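6-phospho-alpha-glucosidase (Merdibacter massiliensis, PDB 6VC6) probably cleaves 6-phospho-alpha-glucosides to release glucose 6-phosphate, using NAD and manganese in the manner of family 4 glycoside hydrolases. Local coordinates at residues 342-345 / 346-350; 385-388 / 389-393; 281-284 / 285-288; 239-242 / 243-247. One frame throughout, in Å; residues are numbered along the deposited sequence.

Contact 1: residues 342-345 / 346-350; sequences VKNE and GAIAN
N344 meets A347 and I348 across a tight type I' beta turn, N344 to A347, which reverses the chain as strand 336-343 ends. The turn is closed by A347 N and N344 O, 3.2 Å apart, with the donor standing well above the carbonyl plane. Beyond it the asparagine side chain reaches the backbone of I348 twice. CG lies opposite the main-chain N about the first torsion (chi1 -177°), which carries the amide across the mouth of the turn. There ND2 gives a nearly straight bond to I348 O, 2.9 Å long, in the carbonyl plane and on a lone pair, with the acceptor also in the amide plane. OD1 faces I348 N, but their modelled separation of 2.4 Å is so short that its exact length is doubtful. An amide suits this place because it can give and accept side by side; with a leucine here, I348 N and I348 O would probably both lose their mates and the turn would be freer to shift. The two central positions explain the rest: E345 and G346 both have positive phi, and at G346 any CB would be jammed against E345 O, so glycine fits. K343 NZ makes a long salt bridge to E345 OE1 at the surface. Farther out, R370, at the end of strand 367-370, next but one in the sheet, bonds to the carbonyls of N344 and E345, while Q352 O takes a further hydrogen bond from N344 ND2. The small methyl of A347 tucks in close by, its CB 3.4 Å from N344 OD1.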
loop_
_atom_site.group_PDB
_atom_site.type_symbol
_atom_site.label_atom_id
_atom_site.label_comp_id
_atom_site.label_asym_id
_atom_site.label_seq_id
_atom_site.Cartn_x
_atom_site.Cartn_y
_atom_site.Cartn_z
ATOM N N VAL A 342 -3.860 -8.505 8.289
ATOM C CA VAL A 342 -4.893 -9.063 9.152
ATOM C C VAL A 342 -4.499 -8.879 10.612
ATOM O O VAL A 342 -3.330 -8.679 10.947
ATOM C CB VAL A 342 -5.143 -10.563 8.872
ATOM C CG1 VAL A 342 -5.801 -10.754 7.519
ATOM C CG2 VAL A 342 -3.839 -11.341 8.952
ATOM N N LYS A 343 -5.502 -8.957 11.483
ATOM C CA LYS A 343 -5.251 -8.973 12.916
ATOM C C LYS A 343 -4.567 -10.276 13.310
ATOM O O LYS A 343 -4.954 -11.359 12.863
ATOM C CB LYS A 343 -6.562 -8.803 13.687
ATOM C CG LYS A 343 -6.395 -8.699 15.194
ATOM C CD LYS A 343 -7.639 -8.115 15.849
ATOM C CE LYS A 343 -8.586 -9.210 16.311
ATOM N NZ LYS A 343 -10.007 -8.888 15.996
ATOM N N ASN A 344 -3.540 -10.165 14.151
ATOM C CA ASN A 344 -2.688 -11.302 14.483
ATOM C C ASN A 344 -3.442 -12.367 15.273
ATOM O O ASN A 344 -3.812 -13.408 14.719
ATOM C CB ASN A 344 -1.462 -10.828 15.266
ATOM C CG ASN A 344 -0.501 -11.954 15.584
ATOM O OD1 ASN A 344 -0.354 -12.897 14.808
ATOM N ND2 ASN A 344 0.165 -11.858 16.729
ATOM N N GLU A 345 -3.661 -12.110 16.562
ATOM C CA GLU A 345 -4.373 -13.012 17.469
ATOM C C GLU A 345 -3.866 -14.452 17.349
ATOM O O GLU A 345 -4.620 -15.391 17.094
ATOM C CB GLU A 345 -5.886 -12.945 17.241
ATOM C CG GLU A 345 -6.702 -13.210 18.503
ATOM C CD GLU A 345 -8.198 -13.116 18.273
ATOM O OE1 GLU A 345 -8.632 -12.210 17.533
ATOM O OE2 GLU A 345 -8.939 -13.948 18.839
ATOM N N GLY A 346 -2.557 -14.608 17.538
ATOM C CA GLY A 346 -1.927 -15.907 17.597
ATOM C C GLY A 346 -1.266 -16.360 16.311
ATOM O O GLY A 346 -0.454 -17.293 16.349
ATOM N N ALA A 347 -1.591 -15.732 15.178
ATOM C CA ALA A 347 -0.987 -16.136 13.910
ATOM C C ALA A 347 0.528 -15.978 13.949
ATOM O O ALA A 347 1.263 -16.831 13.438
ATOM C CB ALA A 347 -1.595 -15.331 12.765
ATOM N N ILE A 348 1.011 -14.891 14.541
ATOM C CA ILE A 348 2.401 -14.773 14.963
ATOM C C ILE A 348 2.403 -14.979 16.472
ATOM O O ILE A 348 1.940 -14.117 17.227
ATOM C CB ILE A 348 3.012 -13.423 14.565
ATOM C CG1 ILE A 348 2.895 -13.215 13.053
ATOM C CG2 ILE A 348 4.468 -13.351 14.999
ATOM C CD1 ILE A 348 3.617 -11.984 12.542
ATOM N N ALA A 349 2.921 -16.128 16.913
ATOM C CA ALA A 349 2.610 -16.620 18.251
ATOM C C ALA A 349 3.239 -15.778 19.355
ATOM O O ALA A 349 2.647 -15.643 20.432
ATOM C CB ALA A 349 3.046 -18.080 18.384
ATOM N N ASN A 350 4.424 -15.210 19.127
ATOM C CA ASN A 350 5.116 -14.454 20.163
ATOM C C ASN A 350 4.973 -12.944 19.991
ATOM O O ASN A 350 5.805 -12.188 20.502
ATOM C CB ASN A 350 6.593 -14.849 20.218
ATOM C CG ASN A 350 7.252 -14.849 18.855
ATOM O OD1 ASN A 350 6.585 -14.727 17.828
ATOM N ND2 ASN A 350 8.572 -14.994 18.838
#

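Contact 2: residues 385-388 / 389-393; sequences VQQV and SSEKL
V388, S389 and Q387 carry most of this contact: V388 and Q387 meet the turn that follows in helix 378-400, S389 the one before. In V388, CG1 sits in the crowded position between backbone N and carbonyl carbon (chi1 77°), a torsion that leaves it beside the next peptide nitrogen. CG2 makes the packing contact: it runs alongside K392, 4.1 Å from its CE, so the valine touches the aliphatic part of a lysine whose NZ goes on to D354 O and E154. S389 turns its hydroxyl back along the helix: OG gives a hydrogen bond of 2.6 Å to V385 O, which also takes the routine helical bond from S389 N. The two donors reach this oxygen from opposite faces of the carbonyl plane. Serine suits the spot because its short side chain lets OG find an acceptor in its own helix. Q387 bends at its second torsion (chi2 66°) and crosses over E391 one turn on. Its NE2 bonds to E391 OE2 over 3.1 Å, nearly straight and in the amide plane, yet meets the carboxylate on its anti side; the two flat groups are almost perpendicular. E391 CG also rests 3.2 Å from Q387 O. Both side chains are buried, so a neutral amide that donates one N-H probably helps E391 keep a negative charge within the protein, without bringing in a full positive charge.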
loop_
_atom_site.group_PDB
_atom_site.type_symbol
_atom_site.label_atom_id
_atom_site.label_comp_id
_atom_site.label_asym_id
_atom_site.label_seq_id
_atom_site.Cartn_x
_atom_site.Cartn_y
_atom_site.Cartn_z
ATOM N N VAL A 385 8.504 -5.830 16.841
ATOM C CA VAL A 385 7.873 -5.296 18.045
ATOM C C VAL A 385 8.222 -3.823 18.221
ATOM O O VAL A 385 7.390 -3.024 18.667
ATOM C CB VAL A 385 8.270 -6.135 19.274
ATOM C CG1 VAL A 385 7.846 -5.444 20.561
ATOM C CG2 VAL A 385 7.642 -7.518 19.189
ATOM N N GLN A 386 9.448 -3.436 17.859
ATOM C CA GLN A 386 9.814 -2.023 17.900
ATOM C C GLN A 386 8.962 -1.207 16.936
ATOM O O GLN A 386 8.503 -0.109 17.276
ATOM C CB GLN A 386 11.299 -1.851 17.576
ATOM C CG GLN A 386 11.725 -0.400 17.389
ATOM C CD GLN A 386 13.158 -0.262 16.910
ATOM O OE1 GLN A 386 13.750 -1.212 16.399
ATOM N NE2 GLN A 386 13.723 0.928 17.075
ATOM N N GLN A 387 8.731 -1.731 15.731
ATOM C CA GLN A 387 7.979 -0.982 14.731
ATOM C C GLN A 387 6.494 -0.941 15.072
ATOM O O GLN A 387 5.859 0.117 14.992
ATOM C CB GLN A 387 8.200 -1.588 13.345
ATOM C CG GLN A 387 7.382 -0.931 12.243
ATOM C CD GLN A 387 7.792 0.507 11.983
ATOM O OE1 GLN A 387 8.908 0.917 12.306
ATOM N NE2 GLN A 387 6.888 1.280 11.393
ATOM N N VAL A 388 5.920 -2.086 15.455
ATOM C CA VAL A 388 4.491 -2.124 15.752
ATOM C C VAL A 388 4.176 -1.306 16.999
ATOM O O VAL A 388 3.059 -0.795 17.147
ATOM C CB VAL A 388 4.004 -3.581 15.882
ATOM C CG1 VAL A 388 4.408 -4.175 17.224
ATOM C CG2 VAL A 388 2.496 -3.656 15.690
ATOM N N SER A 389 5.144 -1.155 17.907
ATOM C CA SER A 389 4.935 -0.287 19.060
ATOM C C SER A 389 4.933 1.177 18.645
ATOM O O SER A 389 4.138 1.973 19.159
ATOM C CB SER A 389 6.008 -0.544 20.117
ATOM O OG SER A 389 6.013 -1.902 20.523
ATOM N N SER A 390 5.815 1.549 17.715
ATOM C CA SER A 390 5.837 2.922 17.220
ATOM C C SER A 390 4.547 3.260 16.483
ATOM O O SER A 390 4.015 4.367 16.625
ATOM C CB SER A 390 7.049 3.131 16.312
ATOM O OG SER A 390 7.070 4.444 15.781
ATOM N N GLU A 391 4.027 2.317 15.696
ATOM C CA GLU A 391 2.778 2.559 14.980
ATOM C C GLU A 391 1.604 2.690 15.941
ATOM O O GLU A 391 0.747 3.563 15.766
ATOM C CB GLU A 391 2.525 1.437 13.973
ATOM C CG GLU A 391 3.632 1.256 12.946
ATOM C CD GLU A 391 3.406 0.043 12.064
ATOM O OE1 GLU A 391 2.500 -0.757 12.376
ATOM O OE2 GLU A 391 4.136 -0.113 11.062
ATOM N N LYS A 392 1.549 1.835 16.964
ATOM C CA LYS A 392 0.438 1.894 17.909
ATOM C C LYS A 392 0.503 3.144 18.777
ATOM O O LYS A 392 -0.539 3.664 19.190
ATOM C CB LYS A 392 0.419 0.636 18.777
ATOM C CG LYS A 392 -0.105 -0.594 18.054
ATOM C CD LYS A 392 0.074 -1.850 18.888
ATOM C CE LYS A 392 -0.627 -3.037 18.245
ATOM N NZ LYS A 392 -2.102 -2.840 18.173
ATOM N N LEU A 393 1.709 3.638 19.065
ATOM C CA LEU A 393 1.827 4.898 19.791
ATOM C C LEU A 393 1.396 6.079 18.933
ATOM O O LEU A 393 0.907 7.083 19.462
ATOM C CB LEU A 393 3.263 5.092 20.281
ATOM C CG LEU A 393 3.717 4.210 21.446
ATOM C CD1 LEU A 393 5.235 4.173 21.528
ATOM C CD2 LEU A 393 3.114 4.691 22.757
#

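Contact 3: residues 281-284 / 285-288; sequences YTRA and DEVI. With G6P (6-O-phosphono-alpha-D-glucopyranose), chain F.
R283 and E286 are joined by a salt bridge within one turn of helix: NH1 lies 3.0 Å from E286 OE2, with the oxygen at the edge of the guanidinium and close to its plane. The carboxylate is met on its anti side, and the two flat groups stand steeply against each other. D238 is a second anionic partner of NH1. The other edge of the guanidinium serves the sugar phosphate, since NE reaches G6P O2P at 3.0 Å and NH2 reaches O3P at 2.5 Å, both along nearly straight bonds. A bend at the second torsion (chi2 58°) turns the group forward along the helix, beside E286 and V287. Arginine fits because its flat head offers separate N-H groups to E286 and to the phosphate; with a leucine in its place, two phosphate oxygens and E286 would probably lose these partners.

Capping hydrogen bonds come next: T282 holds the N-cap of helix 283-289, and D285 supplies one half of a capping box, its OD2 accepting T282 N at 3.0 Å on the anti lone pair. The hydroxyl of T282 pairs with E97 instead, while OD1 of D285 makes a salt bridge to R94, so helix 89-102 is tied to this cap. Y281 OH bonds to D289.

The remaining contacts are made by carbon over flat faces. D285 CB lies over a face of the Y281 ring in a CH-pi contact, 3.9 Å from its centroid. V287 CG2 lies over one guanidinium face, toward its rim, 3.7 Å from R283 NE, leaving the edges of that group to its anionic partners.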
loop_
_atom_site.group_PDB
_atom_site.type_symbol
_atom_site.label_atom_id
_atom_site.label_comp_id
_atom_site.label_asym_id
_atom_site.label_seq_id
_atom_site.Cartn_x
_atom_site.Cartn_y
_atom_site.Cartn_z
ATOM N N TYR A 281 15.621 17.024 -4.358
ATOM C CA TYR A 281 14.814 16.414 -5.416
ATOM C C TYR A 281 14.485 14.995 -4.962
ATOM O O TYR A 281 15.322 14.094 -5.064
ATOM C CB TYR A 281 15.540 16.419 -6.757
ATOM C CG TYR A 281 14.662 16.006 -7.917
ATOM C CD1 TYR A 281 13.757 16.897 -8.480
ATOM C CD2 TYR A 281 14.733 14.723 -8.446
ATOM C CE1 TYR A 281 12.952 16.524 -9.540
ATOM C CE2 TYR A 281 13.930 14.341 -9.504
ATOM C CZ TYR A 281 13.041 15.244 -10.047
ATOM O OH TYR A 281 12.239 14.869 -11.101
ATOM N N THR A 282 13.268 14.800 -4.464
ATOM C CA THR A 282 12.887 13.565 -3.802
ATOM C C THR A 282 12.004 12.709 -4.708
ATOM O O THR A 282 11.707 13.061 -5.853
ATOM C CB THR A 282 12.179 13.872 -2.482
ATOM O OG1 THR A 282 10.963 14.584 -2.746
ATOM C CG2 THR A 282 13.071 14.718 -1.587
ATOM N N ARG A 283 11.580 11.560 -4.173
ATOM C CA ARG A 283 10.765 10.627 -4.947
ATOM C C ARG A 283 9.421 11.240 -5.318
ATOM O O ARG A 283 8.888 10.975 -6.403
ATOM C CB ARG A 283 10.571 9.331 -4.158
ATOM C CG ARG A 283 9.635 8.323 -4.809
ATOM C CD ARG A 283 10.112 7.919 -6.195
ATOM N NE ARG A 283 9.154 7.040 -6.860
ATOM C CZ ARG A 283 9.216 6.699 -8.143
ATOM N NH1 ARG A 283 10.192 7.163 -8.909
ATOM N NH2 ARG A 283 8.297 5.893 -8.661
ATOM N N ALA A 284 8.854 12.063 -4.431
ATOM C CA ALA A 284 7.613 12.756 -4.759
ATOM C C ALA A 284 7.793 13.656 -5.973
ATOM O O ALA A 284 6.884 13.786 -6.801
ATOM C CB ALA A 284 7.124 13.565 -3.558
ATOM N N ASP A 285 8.967 14.280 -6.101
ATOM C CA ASP A 285 9.259 15.067 -7.294
ATOM C C ASP A 285 9.427 14.171 -8.516
ATOM O O ASP A 285 9.042 14.550 -9.628
ATOM C CB ASP A 285 10.511 15.915 -7.071
ATOM C CG ASP A 285 10.353 16.896 -5.927
ATOM O OD1 ASP A 285 9.389 17.691 -5.951
ATOM O OD2 ASP A 285 11.193 16.874 -5.002
ATOM N N GLU A 286 10.005 12.979 -8.328
ATOM C CA GLU A 286 10.124 12.030 -9.431
ATOM C C GLU A 286 8.753 11.600 -9.933
ATOM O O GLU A 286 8.537 11.477 -11.145
ATOM C CB GLU A 286 10.928 10.804 -8.997
ATOM C CG GLU A 286 12.303 11.096 -8.435
ATOM C CD GLU A 286 12.951 9.857 -7.848
ATOM O OE1 GLU A 286 13.739 9.992 -6.888
ATOM O OE2 GLU A 286 12.666 8.746 -8.343
ATOM N N VAL A 287 7.817 11.359 -9.013
ATOM C CA VAL A 287 6.465 10.981 -9.405
ATOM C C VAL A 287 5.765 12.143 -10.093
ATOM O O VAL A 287 5.084 11.959 -11.109
ATOM C CB VAL A 287 5.669 10.486 -8.186
ATOM C CG1 VAL A 287 4.213 10.248 -8.563
ATOM C CG2 VAL A 287 6.295 9.221 -7.622
ATOM N N ILE A 288 5.915 13.353 -9.552
ATOM C CA ILE A 288 5.308 14.508 -10.200
ATOM C C ILE A 288 5.870 14.683 -11.604
ATOM O O ILE A 288 5.120 14.904 -12.556
ATOM C CB ILE A 288 5.488 15.773 -9.343
ATOM C CG1 ILE A 288 4.640 15.668 -8.074
ATOM C CG2 ILE A 288 5.064 17.007 -10.128
ATOM C CD1 ILE A 288 4.858 16.800 -7.090
HETATM C C1 G6P F . 5.575 0.131 -3.284
HETATM C C2 G6P F . 4.532 -0.038 -2.170
HETATM C C3 G6P F . 3.497 1.071 -2.103
HETATM C C4 G6P F . 4.184 2.397 -2.325
HETATM C C5 G6P F . 4.661 2.423 -3.765
HETATM C C6 G6P F . 5.464 3.693 -4.012
HETATM O O1 G6P F . 5.567 -1.030 -4.124
HETATM O O2 G6P F . 3.861 -1.294 -2.339
HETATM O O3 G6P F . 2.835 1.068 -0.834
HETATM O O4 G6P F . 3.253 3.460 -2.100
HETATM O O5 G6P F . 5.509 1.318 -4.100
HETATM O O6 G6P F . 5.402 4.012 -5.397
HETATM P P G6P F . 5.887 5.451 -5.925
HETATM O O1P G6P F . 4.668 6.318 -5.711
HETATM O O2P G6P F . 7.065 5.802 -5.046
HETATM O O3P G6P F . 6.255 5.203 -7.368
#

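Contact 4: residues 239-242 / 243-247; sequences QSWL and DTYGF. With G6P (6-O-phosphono-alpha-D-glucopyranose), chain F.
W241 and Y245, one turn apart on helix 239-246, meet obliquely, neither stacked nor edge-to-face: their planes lie at 56°, and W241 CE3 comes within 3.7 Å of Y245 CE2. The edge of the tyrosine ring carries W241 O in its plane, 3.4 Å from CD2. The indole presents its own edge to the bound sugar phosphate, with CZ2 3.2 Å from G6P O5 near the ring plane, so this helix forms one wall of the substrate pocket. R237 makes a cation-pi contact with W241. T244 lies alongside the indole and sets its CG2 methyl 4.0 Å from CZ3, again obliquely. A broad, rigid aromatic suits W241, since it can touch sugar, tyrosine and threonine together. Behind it, Y245 packs against helix 172-184.

On the exposed side, Q239 and D243 cross at about a right angle. A bend at chi2 (60°) brings the amide of Q239 to the carboxylate's syn side, somewhat out of its plane, where NE2 bonds to D243 OD2 at 2.6 Å. That bond is short and bent, 134° at the hydrogen. The other carboxylate oxygen, OD1, lies 2.9 Å from Q239 O, an approach of two acceptors.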
loop_
_atom_site.group_PDB
_atom_site.type_symbol
_atom_site.label_atom_id
_atom_site.label_comp_id
_atom_site.label_asym_id
_atom_site.label_seq_id
_atom_site.Cartn_x
_atom_site.Cartn_y
_atom_site.Cartn_z
ATOM N N GLN A 239 14.981 4.962 -11.917
ATOM C CA GLN A 239 16.281 4.518 -11.424
ATOM C C GLN A 239 16.244 4.225 -9.929
ATOM O O GLN A 239 16.911 3.298 -9.455
ATOM C CB GLN A 239 17.348 5.567 -11.740
ATOM C CG GLN A 239 18.753 5.176 -11.308
ATOM C CD GLN A 239 19.231 3.898 -11.970
ATOM O OE1 GLN A 239 19.031 3.693 -13.168
ATOM N NE2 GLN A 239 19.864 3.028 -11.191
ATOM N N SER A 240 15.465 5.001 -9.170
ATOM C CA SER A 240 15.391 4.782 -7.729
ATOM C C SER A 240 14.807 3.415 -7.394
ATOM O O SER A 240 15.195 2.804 -6.393
ATOM C CB SER A 240 14.566 5.889 -7.070
ATOM O OG SER A 240 13.225 5.868 -7.526
ATOM N N TRP A 241 13.880 2.917 -8.217
ATOM C CA TRP A 241 13.309 1.598 -7.967
ATOM C C TRP A 241 14.291 0.491 -8.331
ATOM O O TRP A 241 14.326 -0.556 -7.675
ATOM C CB TRP A 241 12.001 1.433 -8.740
ATOM C CG TRP A 241 10.788 1.827 -7.952
ATOM C CD1 TRP A 241 9.875 2.786 -8.281
ATOM C CD2 TRP A 241 10.357 1.275 -6.702
ATOM N NE1 TRP A 241 8.901 2.863 -7.314
ATOM C CE2 TRP A 241 9.175 1.946 -6.333
ATOM C CE3 TRP A 241 10.856 0.277 -5.857
ATOM C CZ2 TRP A 241 8.484 1.654 -5.159
ATOM C CZ3 TRP A 241 10.169 -0.011 -4.692
ATOM C CH2 TRP A 241 8.996 0.674 -4.354
ATOM N N LEU A 242 15.091 0.702 -9.379
ATOM C CA LEU A 242 16.106 -0.283 -9.740
ATOM C C LEU A 242 17.166 -0.401 -8.652
ATOM O O LEU A 242 17.669 -1.497 -8.381
ATOM C CB LEU A 242 16.745 0.088 -11.078
ATOM C CG LEU A 242 15.794 0.199 -12.271
ATOM C CD1 LEU A 242 16.522 0.735 -13.493
ATOM C CD2 LEU A 242 15.157 -1.147 -12.570
ATOM N N ASP A 243 17.517 0.719 -8.017
ATOM C CA ASP A 243 18.474 0.673 -6.916
ATOM C C ASP A 243 17.875 -0.012 -5.694
ATOM O O ASP A 243 18.570 -0.752 -4.987
ATOM C CB ASP A 243 18.938 2.086 -6.561
ATOM C CG ASP A 243 19.414 2.866 -7.771
ATOM O OD1 ASP A 243 19.214 4.098 -7.802
ATOM O OD2 ASP A 243 19.988 2.246 -8.692
ATOM N N THR A 244 16.587 0.221 -5.431
ATOM C CA THR A 244 15.937 -0.403 -4.283
ATOM C C THR A 244 15.874 -1.917 -4.449
ATOM O O THR A 244 16.172 -2.671 -3.515
ATOM C CB THR A 244 14.535 0.180 -4.095
ATOM O OG1 THR A 244 14.635 1.569 -3.756
ATOM C CG2 THR A 244 13.793 -0.553 -2.986
ATOM N N TYR A 245 15.493 -2.382 -5.641
ATOM C CA TYR A 245 15.436 -3.819 -5.889
ATOM C C TYR A 245 16.832 -4.426 -5.956
ATOM O O TYR A 245 17.055 -5.540 -5.468
ATOM C CB TYR A 245 14.668 -4.098 -7.179
ATOM C CG TYR A 245 13.180 -4.265 -6.979
ATOM C CD1 TYR A 245 12.608 -5.528 -6.894
ATOM C CD2 TYR A 245 12.346 -3.160 -6.874
ATOM C CE1 TYR A 245 11.250 -5.685 -6.710
ATOM C CE2 TYR A 245 10.985 -3.307 -6.689
ATOM C CZ TYR A 245 10.442 -4.572 -6.608
ATOM O OH TYR A 245 9.087 -4.724 -6.424
ATOM N N GLY A 246 17.785 -3.710 -6.558
ATOM C CA GLY A 246 19.140 -4.222 -6.642
ATOM C C GLY A 246 19.817 -4.355 -5.294
ATOM O O GLY A 246 20.706 -5.194 -5.122
ATOM N N PHE A 247 19.404 -3.542 -4.319
ATOM C CA PHE A 247 19.993 -3.574 -2.985
ATOM C C PHE A 247 19.699 -4.870 -2.238
ATOM O O PHE A 247 20.345 -5.133 -1.218
ATOM C CB PHE A 247 19.493 -2.379 -2.173
ATOM C CG PHE A 247 20.272 -2.132 -0.914
ATOM C CD1 PHE A 247 21.541 -1.580 -0.964
ATOM C CD2 PHE A 247 19.731 -2.446 0.322
ATOM C CE1 PHE A 247 22.259 -1.350 0.195
ATOM C CE2 PHE A 247 20.443 -2.219 1.483
ATOM C CZ PHE A 247 21.708 -1.669 1.420
HETATM C C1 G6P F . 5.575 0.131 -3.284
HETATM C C2 G6P F . 4.532 -0.038 -2.170
HETATM C C3 G6P F . 3.497 1.071 -2.103
HETATM C C4 G6P F . 4.184 2.397 -2.325
HETATM C C5 G6P F . 4.661 2.423 -3.765
HETATM C C6 G6P F . 5.464 3.693 -4.012
HETATM O O1 G6P F . 5.567 -1.030 -4.124
HETATM O O2 G6P F . 3.861 -1.294 -2.339
HETATM O O3 G6P F . 2.835 1.068 -0.834
HETATM O O4 G6P F . 3.253 3.460 -2.100
HETATM O O5 G6P F . 5.509 1.318 -4.100
HETATM O O6 G6P F . 5.402 4.012 -5.397
HETATM P P G6P F . 5.887 5.451 -5.925
HETATM O O1P G6P F . 4.668 6.318 -5.711
HETATM O O2P G6P F . 7.065 5.802 -5.046
HETATM O O3P G6P F . 6.255 5.203 -7.368
#

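How the contacts relate
From the N terminus the order is contact 4, contact 3, contact 1, contact 2. Each is local and closes before the next opens, so none nest or cross. Contacts 4 and 3 lie on separate short helices, 239-246 and 283-289; the centres of the two contacts are about 15 Å apart, and they touch: S240 OG probably bonds to E286 OE2, and W241 packs on R283. Both touch the bound sugar phosphate. Contact 1, a turn between strands 336-343 and 356-364, and contact 2, in helix 378-400, lie farther off. Their centres too are about 15 Å apart, but they do not touch. Contacts 1 and 3 lie on opposite sides of the chain's centre.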